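Side-chain contacts in demethyldecarbamoylnovobiocin O-methyltransferase (Streptomyces caeruleus, PDB 2WK1), which transfers a methyl group from S-adenosyl-L-methionine to the 4-hydroxyl of the noviose sugar in the penultimate step of novobiocin biosynthesis: residues 47-52 with 70-75; 92-97 with 118-123; 192-197 with 203-208; 213-218 with 224-229. All blocks are in the same frame, centred on the assembly; numbering follows the deposited sequence.

Interaction 1 (47-52 with 70-75)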
# COMPACT_ATOMS: atom_id res chain seq x y z
N ALA A 47 0.17 -4.33 6.71
CA ALA A 47 0.64 -4.08 8.08
C ALA A 47 0.84 -2.60 8.36
O ALA A 47 1.05 -2.21 9.50
CB ALA A 47 1.92 -4.82 8.34
N GLY A 48 0.80 -1.78 7.31
CA GLY A 48 0.98 -0.35 7.46
C GLY A 48 2.40 0.12 7.68
O GLY A 48 2.61 1.27 8.09
N THR A 49 3.38 -0.71 7.37
CA THR A 49 4.77 -0.25 7.47
C THR A 49 5.09 0.79 6.38
O THR A 49 5.85 1.72 6.61
CB THR A 49 5.79 -1.40 7.43
OG1 THR A 49 5.66 -2.10 6.21
CG2 THR A 49 5.61 -2.35 8.61
N VAL A 50 4.47 0.68 5.21
CA VAL A 50 4.85 1.52 4.09
C VAL A 50 4.46 2.97 4.33
O VAL A 50 5.12 3.89 3.84
CB VAL A 50 4.32 0.93 2.76
CG1 VAL A 50 2.81 1.10 2.65
CG2 VAL A 50 5.02 1.57 1.58
N TYR A 51 3.42 3.19 5.13
CA TYR A 51 2.96 4.52 5.48
C TYR A 51 3.07 4.83 6.97
O TYR A 51 2.50 5.80 7.44
CB TYR A 51 1.54 4.81 4.93
CG TYR A 51 0.41 3.90 5.39
CD1 TYR A 51 0.15 2.69 4.77
CD2 TYR A 51 -0.43 4.29 6.43
CE1 TYR A 51 -0.89 1.89 5.17
CE2 TYR A 51 -1.48 3.49 6.84
CZ TYR A 51 -1.71 2.29 6.22
OH TYR A 51 -2.78 1.55 6.66
N GLU A 52 3.82 3.99 7.70
CA GLU A 52 4.14 4.23 9.11
C GLU A 52 2.89 4.43 9.95
O GLU A 52 2.79 5.35 10.76
CB GLU A 52 5.11 5.41 9.25
CG GLU A 52 6.37 5.19 8.45
CD GLU A 52 7.34 6.34 8.47
OE1 GLU A 52 7.29 7.19 9.38
OE2 GLU A 52 8.18 6.36 7.58
N GLU A 70 9.97 -1.92 14.63
CA GLU A 70 10.31 -3.18 15.26
C GLU A 70 9.07 -3.87 15.87
O GLU A 70 8.92 -5.09 15.79
CB GLU A 70 11.43 -2.99 16.31
CG GLU A 70 11.15 -2.03 17.49
CD GLU A 70 11.31 -0.49 17.22
OE1 GLU A 70 11.47 -0.01 16.05
OE2 GLU A 70 11.26 0.25 18.22
N VAL A 71 8.16 -3.07 16.42
CA VAL A 71 6.92 -3.56 17.01
C VAL A 71 6.00 -4.08 15.90
O VAL A 71 5.43 -5.18 16.00
CB VAL A 71 6.22 -2.48 17.85
CG1 VAL A 71 4.84 -2.91 18.29
CG2 VAL A 71 7.11 -2.07 19.06
N ARG A 72 5.88 -3.33 14.81
CA ARG A 72 5.01 -3.74 13.70
C ARG A 72 5.56 -4.97 13.00
O ARG A 72 4.80 -5.84 12.54
CB ARG A 72 4.82 -2.60 12.73
CG ARG A 72 3.74 -2.85 11.69
CD ARG A 72 2.35 -3.06 12.29
NE ARG A 72 1.98 -2.02 13.26
CZ ARG A 72 1.70 -0.76 12.96
NH1 ARG A 72 1.68 -0.34 11.70
NH2 ARG A 72 1.40 0.09 13.93
N ASN A 73 6.88 -5.10 12.94
CA ASN A 73 7.51 -6.24 12.31
C ASN A 73 7.12 -7.56 12.94
O ASN A 73 7.06 -8.58 12.25
CB ASN A 73 9.04 -6.08 12.23
CG ASN A 73 9.39 -5.82 10.85
OD1 ASN A 73 9.06 -4.76 10.34
ND2 ASN A 73 9.78 -6.88 10.14
N GLU A 74 6.89 -7.53 14.25
CA GLU A 74 6.54 -8.72 15.01
C GLU A 74 5.06 -8.78 15.39
O GLU A 74 4.64 -9.67 16.08
CB GLU A 74 7.46 -8.88 16.22
CG GLU A 74 8.89 -9.18 15.81
CD GLU A 74 9.84 -9.33 16.95
OE1 GLU A 74 9.68 -8.61 17.97
OE2 GLU A 74 10.77 -10.15 16.81
N GLY A 75 4.27 -7.84 14.91
CA GLY A 75 2.83 -7.87 15.15
C GLY A 75 2.46 -7.67 16.61
O GLY A 75 1.55 -8.32 17.12
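The guanidinium of Arg72 is gripped on all three of its nitrogens, and the bond that crosses this contact runs from Arg72 NH1 to Ala47 O at 3.0 Å. That carbonyl belongs to the C-terminal end of helix 35-47, which closes in a Schellman motif with Gly48 at positive phi as the first residue past the helix. NH1 lies in the plane of the Ala47 carbonyl, with a C=O...N angle of 159°. The oxygen, however, sits 25° out of the guanidinium plane, and the N-H...O angle is a bent 145°. The other two nitrogens look elsewhere: NE makes a salt bridge with Asp77 and NH2 a hydrogen bond to the backbone O of Asp53, which together fix the rotation of the group. A positive group placed against a helix C-terminus should also suit the helix dipole.

The aliphatic part of the arginine does the packing. With CG anti to the backbone N and bends at chi2 and chi3, the Arg72 chain curls round so that its CD comes within 3.2 Å of Ala47 O. The Thr49 methyl runs alongside the arginine the other way, CG2 meeting Arg72 CG at 3.6 Å. Ile88 of helix 87-103 touches both Ala47 and Thr49. From Thr49 to Glu52 the chain makes a type I turn, and here the dimer begins: Tyr51 stacks on Tyr51 of the second subunit. Across the segments, the closest side-chain atoms of Ala47 and Arg72 are CB and CG, 4.3 Å apart.

Interaction 2 (92-97 with 118-123)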
# COMPACT_ATOMS: atom_id res chain seq x y z
N GLU A 92 4.44 -12.84 6.40
CA GLU A 92 5.40 -13.60 5.61
C GLU A 92 5.19 -15.11 5.76
O GLU A 92 5.33 -15.85 4.79
CB GLU A 92 6.85 -13.20 5.94
CG GLU A 92 7.22 -11.81 5.42
CD GLU A 92 8.57 -11.24 5.91
OE1 GLU A 92 9.07 -11.64 7.00
OE2 GLU A 92 9.10 -10.33 5.22
N ASN A 93 4.82 -15.56 6.96
CA ASN A 93 4.47 -16.96 7.16
C ASN A 93 3.28 -17.40 6.32
O ASN A 93 3.28 -18.49 5.75
CB ASN A 93 4.22 -17.21 8.65
CG ASN A 93 3.61 -18.57 8.94
OD1 ASN A 93 2.40 -18.66 9.17
ND2 ASN A 93 4.42 -19.63 8.88
N ILE A 94 2.24 -16.58 6.26
CA ILE A 94 1.10 -16.89 5.38
C ILE A 94 1.58 -17.04 3.94
O ILE A 94 1.24 -18.00 3.25
CB ILE A 94 0.02 -15.80 5.42
CG1 ILE A 94 -0.65 -15.79 6.76
CG2 ILE A 94 -1.05 -16.02 4.31
CD1 ILE A 94 -1.61 -14.59 6.95
N ARG A 95 2.38 -16.09 3.48
CA ARG A 95 2.89 -16.15 2.12
C ARG A 95 3.67 -17.44 1.86
O ARG A 95 3.48 -18.08 0.82
CB ARG A 95 3.71 -14.91 1.79
CG ARG A 95 4.19 -14.90 0.34
CD ARG A 95 5.09 -13.80 0.08
NE ARG A 95 5.67 -13.84 -1.23
CZ ARG A 95 6.42 -12.85 -1.69
NH1 ARG A 95 6.66 -11.79 -0.92
NH2 ARG A 95 6.89 -12.91 -2.92
N GLN A 96 4.57 -17.77 2.78
CA GLN A 96 5.37 -18.97 2.59
C GLN A 96 4.50 -20.24 2.55
O GLN A 96 4.70 -21.12 1.70
CB GLN A 96 6.44 -19.07 3.67
CG GLN A 96 7.52 -17.98 3.64
CD GLN A 96 8.48 -17.98 2.47
OE1 GLN A 96 8.18 -17.44 1.40
NE2 GLN A 96 9.70 -18.49 2.70
N CYS A 97 3.54 -20.35 3.46
CA CYS A 97 2.68 -21.53 3.49
C CYS A 97 1.80 -21.62 2.25
O CYS A 97 1.66 -22.70 1.67
CB CYS A 97 1.83 -21.54 4.77
SG CYS A 97 2.73 -21.83 6.29
N GLY A 118 -9.56 -7.83 8.16
CA GLY A 118 -9.50 -8.70 7.01
C GLY A 118 -8.17 -8.85 6.33
O GLY A 118 -8.07 -9.60 5.36
N GLY A 119 -7.13 -8.20 6.83
CA GLY A 119 -5.87 -8.15 6.11
C GLY A 119 -5.19 -9.47 5.82
O GLY A 119 -4.58 -9.63 4.76
N ALA A 120 -5.23 -10.41 6.75
CA ALA A 120 -4.61 -11.73 6.50
C ALA A 120 -5.32 -12.46 5.36
O ALA A 120 -4.68 -13.09 4.51
CB ALA A 120 -4.60 -12.58 7.77
N CYS A 121 -6.64 -12.35 5.33
CA CYS A 121 -7.43 -12.94 4.27
C CYS A 121 -7.26 -12.21 2.94
O CYS A 121 -7.25 -12.86 1.88
CB CYS A 121 -8.90 -13.01 4.62
SG CYS A 121 -9.30 -14.06 5.97
N ILE A 122 -7.08 -10.89 2.96
CA ILE A 122 -6.76 -10.15 1.75
C ILE A 122 -5.44 -10.65 1.20
O ILE A 122 -5.33 -10.85 -0.00
CB ILE A 122 -6.76 -8.63 2.03
CG1 ILE A 122 -8.17 -8.15 2.36
CG2 ILE A 122 -6.18 -7.84 0.85
CD1 ILE A 122 -8.24 -6.76 2.98
N LEU A 123 -4.43 -10.83 2.05
CA LEU A 123 -3.19 -11.40 1.56
C LEU A 123 -3.39 -12.76 0.90
O LEU A 123 -2.85 -13.02 -0.18
CB LEU A 123 -2.14 -11.49 2.69
CG LEU A 123 -0.78 -12.08 2.22
CD1 LEU A 123 -0.10 -11.25 1.18
CD2 LEU A 123 0.17 -12.32 3.41
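Ile94 holds its CG2 anti to the backbone N and its CG1 beside it (chi1 -68°), and the longer branch is extended, so the two ends of one side chain reach two different residues of the facing helix. This is helix-to-helix packing in the Rossmann-like methyltransferase fold: segment 92-97 is part of helix 87-103, and helix 119-130 follows the first strand of the sheet, 109-113. Ile94 CD1 goes to Ala120 CB at 3.7 Å, and Ile94 CG2 goes to Leu123 CD2 at 4.0 Å. Leu123 answers with CG anti to its own backbone N (chi1 -179°), which swings CD2 in toward the isoleucine; CD2 lies as close to Ile94 CB as to CG2, and the two side chains meet at a slant. The axes of the two short segments approach to 10.3 Å and cross at -31°, both running in much the same direction.

The contact is apolar, built on Ile94 spanning two residues one turn apart. Ala120 is also part of the cofactor pocket, touching the bound S-adenosyl-L-homocysteine, so the packing bears directly on a pocket wall. On the other helix, Glu92 is the predicted proton acceptor of the enzyme. Arg95 sends its extended chain away to a salt bridge with Asp40 of helix 35-47, and that helix also supplies Leu46, which packs on Leu123. What Arg95 offers to this contact is mainly backbone, its N lying 4.4 Å from Leu123 CD2.

Interaction 3 (192-197 with 203-208). With SAH (S-adenosyl-L-homocysteine), chain B.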
# COMPACT_ATOMS: atom_id res chain seq x y z
N ARG A 192 -15.15 -15.96 0.02
CA ARG A 192 -16.40 -16.34 0.62
C ARG A 192 -16.37 -16.07 2.10
O ARG A 192 -15.34 -16.19 2.75
CB ARG A 192 -16.72 -17.81 0.31
CG ARG A 192 -17.03 -18.01 -1.17
CD ARG A 192 -17.62 -19.36 -1.53
NE ARG A 192 -18.95 -19.48 -0.95
CZ ARG A 192 -19.86 -20.36 -1.34
NH1 ARG A 192 -19.58 -21.18 -2.30
NH2 ARG A 192 -21.04 -20.41 -0.73
N PHE A 193 -17.52 -15.73 2.66
CA PHE A 193 -17.63 -15.28 4.03
C PHE A 193 -18.46 -16.25 4.83
O PHE A 193 -19.49 -16.77 4.37
CB PHE A 193 -18.27 -13.87 4.09
CG PHE A 193 -17.41 -12.80 3.50
CD1 PHE A 193 -17.31 -12.65 2.14
CD2 PHE A 193 -16.65 -11.99 4.31
CE1 PHE A 193 -16.53 -11.69 1.59
CE2 PHE A 193 -15.81 -11.03 3.76
CZ PHE A 193 -15.75 -10.90 2.39
N LEU A 194 -18.04 -16.49 6.07
CA LEU A 194 -18.75 -17.32 7.02
C LEU A 194 -19.02 -16.46 8.26
O LEU A 194 -18.25 -16.49 9.22
CB LEU A 194 -17.94 -18.56 7.39
CG LEU A 194 -17.79 -19.61 6.33
CD1 LEU A 194 -16.67 -20.57 6.66
CD2 LEU A 194 -19.12 -20.35 6.16
N PRO A 195 -20.09 -15.67 8.23
CA PRO A 195 -20.40 -14.80 9.34
C PRO A 195 -21.11 -15.54 10.42
O PRO A 195 -22.07 -16.27 10.15
CB PRO A 195 -21.31 -13.74 8.71
CG PRO A 195 -22.03 -14.46 7.65
CD PRO A 195 -21.03 -15.47 7.10
N GLY A 196 -20.69 -15.30 11.67
CA GLY A 196 -21.34 -15.85 12.86
C GLY A 196 -20.34 -16.41 13.85
O GLY A 196 -19.12 -16.39 13.61
N TRP A 197 -20.85 -16.87 14.98
CA TRP A 197 -20.00 -17.49 15.96
C TRP A 197 -19.50 -18.83 15.42
O TRP A 197 -20.26 -19.57 14.80
CB TRP A 197 -20.79 -17.70 17.27
CG TRP A 197 -21.35 -16.41 17.78
CD1 TRP A 197 -22.67 -16.06 17.87
CD2 TRP A 197 -20.61 -15.27 18.21
NE1 TRP A 197 -22.80 -14.78 18.33
CE2 TRP A 197 -21.55 -14.27 18.55
CE3 TRP A 197 -19.25 -14.99 18.35
CZ2 TRP A 197 -21.16 -13.01 19.02
CZ3 TRP A 197 -18.88 -13.73 18.79
CH2 TRP A 197 -19.82 -12.76 19.11
N PRO A 203 -19.42 -26.11 12.05
CA PRO A 203 -19.87 -27.49 11.85
C PRO A 203 -20.51 -27.74 10.48
O PRO A 203 -20.38 -28.87 9.97
CB PRO A 203 -20.90 -27.68 12.97
CG PRO A 203 -20.40 -26.81 14.05
CD PRO A 203 -19.91 -25.58 13.33
N THR A 204 -21.14 -26.73 9.90
CA THR A 204 -21.82 -26.85 8.61
C THR A 204 -21.16 -26.05 7.47
O THR A 204 -21.69 -25.98 6.38
CB THR A 204 -23.34 -26.47 8.75
OG1 THR A 204 -23.46 -25.08 9.09
CG2 THR A 204 -24.01 -27.35 9.79
N ALA A 205 -19.97 -25.49 7.70
CA ALA A 205 -19.31 -24.73 6.65
C ALA A 205 -19.13 -25.63 5.43
O ALA A 205 -18.66 -26.75 5.56
CB ALA A 205 -17.94 -24.24 7.13
N PRO A 206 -19.50 -25.14 4.22
CA PRO A 206 -19.43 -26.00 3.05
C PRO A 206 -18.06 -26.01 2.40
O PRO A 206 -17.88 -25.71 1.22
CB PRO A 206 -20.48 -25.40 2.12
CG PRO A 206 -20.50 -24.00 2.47
CD PRO A 206 -20.08 -23.84 3.90
N ILE A 207 -17.09 -26.38 3.22
CA ILE A 207 -15.70 -26.50 2.82
C ILE A 207 -15.42 -27.99 2.75
O ILE A 207 -15.69 -28.73 3.68
CB ILE A 207 -14.76 -25.84 3.83
CG1 ILE A 207 -15.11 -24.36 4.04
CG2 ILE A 207 -13.31 -26.03 3.37
CD1 ILE A 207 -14.40 -23.72 5.21
N ASP A 208 -14.86 -28.42 1.64
CA ASP A 208 -14.52 -29.81 1.41
C ASP A 208 -13.13 -30.12 1.99
O ASP A 208 -12.95 -31.00 2.83
CB ASP A 208 -14.57 -30.03 -0.11
CG ASP A 208 -14.22 -31.42 -0.52
OD1 ASP A 208 -14.18 -32.32 0.34
OD2 ASP A 208 -14.00 -31.61 -1.74
N SAH B . -6.37 -12.27 11.97
CA SAH B . -6.69 -10.84 12.29
CB SAH B . -6.83 -10.65 13.80
CG SAH B . -8.00 -11.41 14.41
SD SAH B . -8.60 -10.61 15.90
C SAH B . -5.70 -9.92 11.63
O SAH B . -5.53 -8.77 12.07
OXT SAH B . -5.14 -10.28 10.60
C5' SAH B . -9.69 -11.88 16.57
C4' SAH B . -10.96 -12.08 15.70
O4' SAH B . -11.59 -13.32 16.11
C3' SAH B . -12.00 -10.97 15.81
O3' SAH B . -12.34 -10.42 14.53
C2' SAH B . -13.20 -11.69 16.48
O2' SAH B . -14.48 -11.21 16.09
C1' SAH B . -13.01 -13.15 16.06
N9 SAH B . -13.55 -14.18 16.94
C8 SAH B . -12.94 -14.64 18.07
N7 SAH B . -13.63 -15.69 18.59
C5 SAH B . -14.68 -15.91 17.75
C6 SAH B . -15.74 -16.88 17.69
N6 SAH B . -15.86 -17.81 18.62
N1 SAH B . -16.59 -16.81 16.66
C2 SAH B . -16.46 -15.90 15.68
N3 SAH B . -15.51 -14.96 15.66
C4 SAH B . -14.60 -14.96 16.66
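Leu194 carries the apolar part of this contact, its two methyls spread over three residues of the loop 203-208, which follows the edge strand of the Rossmann-like sheet and the short helix 198-201. CD1 meets Ala205 CB at 3.9 Å and Ile207 CD1 at 4.1 Å, while CD2 reaches CD of the Pro206 ring at 4.3 Å. Leu194 and Ile207 lie at an oblique angle, meeting at their terminal methyls. Pro206 is the centre of an inverse gamma turn, whose backbone bond from Ile207 N to Ala205 O is weak.

The cofactor contacts belong to the residues just past the C-terminal end of the strand. Gly196 O lies 3.4 Å from C2 of the adenine of S-adenosyl-L-homocysteine, and adenine N1 approaches the Trp197 indole at its edge, 3.6 Å from CE3. Trp197 also serves as the N-cap of helix 198-201.

Strand 191-195, outermost at its end of the sheet within this chain, is bonded through its backbone to strand 138-142, whose Trp139 packs on both Leu194 and Ile207. Helix 174-183 lies against Phe193, and the loop leads on into strand 210-215.

Interaction 4 (213-218 with 224-229). With SAH (S-adenosyl-L-homocysteine), chain B; EDO (1,2-ethanediol), chain F.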
# COMPACT_ATOMS: atom_id res chain seq x y z
N LEU A 213 -5.13 -23.68 7.10
CA LEU A 213 -6.06 -23.31 8.17
C LEU A 213 -5.33 -22.35 9.09
O LEU A 213 -4.42 -22.76 9.76
CB LEU A 213 -6.47 -24.55 8.93
CG LEU A 213 -7.22 -24.42 10.25
CD1 LEU A 213 -8.46 -23.52 10.07
CD2 LEU A 213 -7.56 -25.81 10.82
N ARG A 214 -5.70 -21.07 9.07
CA ARG A 214 -5.09 -20.06 9.96
C ARG A 214 -6.08 -19.74 11.06
O ARG A 214 -7.21 -19.38 10.79
CB ARG A 214 -4.67 -18.81 9.21
CG ARG A 214 -3.91 -17.85 10.13
CD ARG A 214 -3.34 -16.62 9.41
NE ARG A 214 -2.21 -16.11 10.17
CZ ARG A 214 -2.33 -15.45 11.32
NH1 ARG A 214 -3.50 -14.99 11.71
NH2 ARG A 214 -1.26 -15.23 12.05
N MET A 215 -5.65 -19.91 12.30
CA MET A 215 -6.49 -19.74 13.47
C MET A 215 -6.06 -18.51 14.23
O MET A 215 -4.90 -18.41 14.64
CB MET A 215 -6.40 -20.98 14.36
CG MET A 215 -6.68 -22.29 13.61
SD MET A 215 -6.94 -23.65 14.73
CE MET A 215 -5.43 -23.60 15.62
N ASP A 216 -6.99 -17.59 14.46
CA ASP A 216 -6.70 -16.35 15.17
C ASP A 216 -7.96 -15.89 15.91
O ASP A 216 -8.43 -14.76 15.72
CB ASP A 216 -6.26 -15.28 14.16
CG ASP A 216 -5.50 -14.11 14.79
OD1 ASP A 216 -5.53 -13.93 16.04
OD2 ASP A 216 -4.86 -13.35 14.01
N GLY A 217 -8.48 -16.77 16.75
CA GLY A 217 -9.72 -16.52 17.47
C GLY A 217 -9.60 -16.20 18.94
O GLY A 217 -10.61 -16.10 19.62
N ASP A 218 -8.36 -16.06 19.45
CA ASP A 218 -8.05 -15.52 20.79
C ASP A 218 -8.45 -16.29 22.05
O ASP A 218 -7.88 -16.03 23.08
CB ASP A 218 -8.56 -14.07 20.91
CG ASP A 218 -7.68 -13.06 20.20
OD1 ASP A 218 -6.43 -13.19 20.22
OD2 ASP A 218 -8.25 -12.13 19.61
N TRP A 224 -10.61 -24.37 20.06
CA TRP A 224 -11.10 -25.74 20.11
C TRP A 224 -12.16 -25.97 19.05
O TRP A 224 -12.13 -26.98 18.34
CB TRP A 224 -11.65 -26.05 21.52
CG TRP A 224 -12.06 -27.47 21.62
CD1 TRP A 224 -13.31 -27.97 21.44
CD2 TRP A 224 -11.20 -28.60 21.84
NE1 TRP A 224 -13.28 -29.34 21.56
CE2 TRP A 224 -12.00 -29.75 21.80
CE3 TRP A 224 -9.83 -28.74 22.08
CZ2 TRP A 224 -11.46 -31.03 21.98
CZ3 TRP A 224 -9.31 -30.02 22.26
CH2 TRP A 224 -10.12 -31.14 22.21
N ASP A 225 -13.09 -25.04 18.92
CA ASP A 225 -14.16 -25.21 17.92
C ASP A 225 -13.62 -25.16 16.48
O ASP A 225 -14.10 -25.85 15.58
CB ASP A 225 -15.25 -24.16 18.12
CG ASP A 225 -16.06 -24.40 19.41
OD1 ASP A 225 -15.98 -25.51 19.99
OD2 ASP A 225 -16.74 -23.45 19.82
N THR A 226 -12.57 -24.39 16.27
CA THR A 226 -11.94 -24.35 14.97
C THR A 226 -11.26 -25.67 14.65
O THR A 226 -11.45 -26.25 13.58
CB THR A 226 -10.94 -23.19 14.88
OG1 THR A 226 -11.63 -21.93 15.01
CG2 THR A 226 -10.24 -23.23 13.55
N LEU A 227 -10.41 -26.14 15.58
CA LEU A 227 -9.72 -27.39 15.31
C LEU A 227 -10.69 -28.57 15.13
O LEU A 227 -10.53 -29.40 14.24
CB LEU A 227 -8.71 -27.72 16.40
CG LEU A 227 -7.46 -26.84 16.39
CD1 LEU A 227 -6.74 -26.96 17.76
CD2 LEU A 227 -6.56 -27.23 15.22
N THR A 228 -11.66 -28.68 16.03
CA THR A 228 -12.52 -29.85 15.99
C THR A 228 -13.28 -29.93 14.65
O THR A 228 -13.44 -31.00 14.08
CB THR A 228 -13.50 -29.92 17.16
OG1 THR A 228 -14.32 -28.78 17.22
CG2 THR A 228 -12.79 -30.08 18.43
N ASN A 229 -13.73 -28.79 14.16
CA ASN A 229 -14.54 -28.77 12.93
C ASN A 229 -13.72 -28.71 11.65
O ASN A 229 -14.17 -29.23 10.64
CB ASN A 229 -15.50 -27.58 12.99
CG ASN A 229 -16.60 -27.83 13.99
OD1 ASN A 229 -17.43 -28.73 13.79
ND2 ASN A 229 -16.64 -27.04 15.07
N SAH B . -6.37 -12.27 11.97
CA SAH B . -6.69 -10.84 12.29
CB SAH B . -6.83 -10.65 13.80
CG SAH B . -8.00 -11.41 14.41
SD SAH B . -8.60 -10.61 15.90
C SAH B . -5.70 -9.92 11.63
O SAH B . -5.53 -8.77 12.07
OXT SAH B . -5.14 -10.28 10.60
C5' SAH B . -9.69 -11.88 16.57
C4' SAH B . -10.96 -12.08 15.70
O4' SAH B . -11.59 -13.32 16.11
C3' SAH B . -12.00 -10.97 15.81
O3' SAH B . -12.34 -10.42 14.53
C2' SAH B . -13.20 -11.69 16.48
O2' SAH B . -14.48 -11.21 16.09
C1' SAH B . -13.01 -13.15 16.06
N9 SAH B . -13.55 -14.18 16.94
C8 SAH B . -12.94 -14.64 18.07
N7 SAH B . -13.63 -15.69 18.59
C5 SAH B . -14.68 -15.91 17.75
C6 SAH B . -15.74 -16.88 17.69
N6 SAH B . -15.86 -17.81 18.62
N1 SAH B . -16.59 -16.81 16.66
C2 SAH B . -16.46 -15.90 15.68
N3 SAH B . -15.51 -14.96 15.66
C4 SAH B . -14.60 -14.96 16.66
C1 EDO F . -6.01 -19.78 17.51
O1 EDO F . -7.46 -19.48 17.46
C2 EDO F . -5.21 -19.05 18.61
O2 EDO F . -4.48 -17.93 18.03
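The cofactor pocket of this Rossmann-like methyltransferase lies at the C-terminal end of strand 210-215, and this contact packs that strand against the helix following it. Met215 is central: its SD touches Thr226 CG2 at 3.5 Å and Leu227 CD2 at 3.6 Å. The bend at chi3 (-58°) turns CE onto Leu227 as well, Leu227 lying roughly perpendicular to the methionine. Leu213 CD1 meets the same Thr226 methyl at 3.9 Å; Thr226 OG1, set beside its backbone N, bonds instead to Ser222 O.

Residues pointing away from the helix serve the ligand. Asp216 OD2 accepts a 2.8 Å hydrogen bond from the amino N of S-adenosyl-L-homocysteine and a salt bridge from Arg214 NH1 at 3.1 Å. The oxygen lies in the guanidinium plane, whereas NH1 approaches from above the carboxylate plane. Arg214 also forms salt bridges through NH1 with Glu112 and through NH2 with Asp243; Asp216 and Asp243 are predicted magnesium ligands.

Strand 210-215 runs between strands 109-113 and 238-242. Helical segment 224-229 runs nearly antiparallel to strand segment 213-215, with Tyr258 of helix 249-261 touching Leu227.

Following the chain from its N terminus, the four contacts come in series, each closing its own loop before the next opens, with none crossing. Interaction 1 ties the end of helix 35-47 to helix 69-73 near the dimer partner. Interaction 2 follows, bringing helix 87-103 and helix 119-130 together around intervening strand 109-113; its Ile94 CD1 touches Arg214 NE of interaction 4 at 3.6 Å. Interactions 3 and 4 close short loops, each around a few helical residues, and reach the same sheet; they meet where Pro203 CA packs on Asn229 OD1, and both touch the cofactor product. Interaction 1 lies across the chain's centre from both, about 31 and 25 Å away between centres.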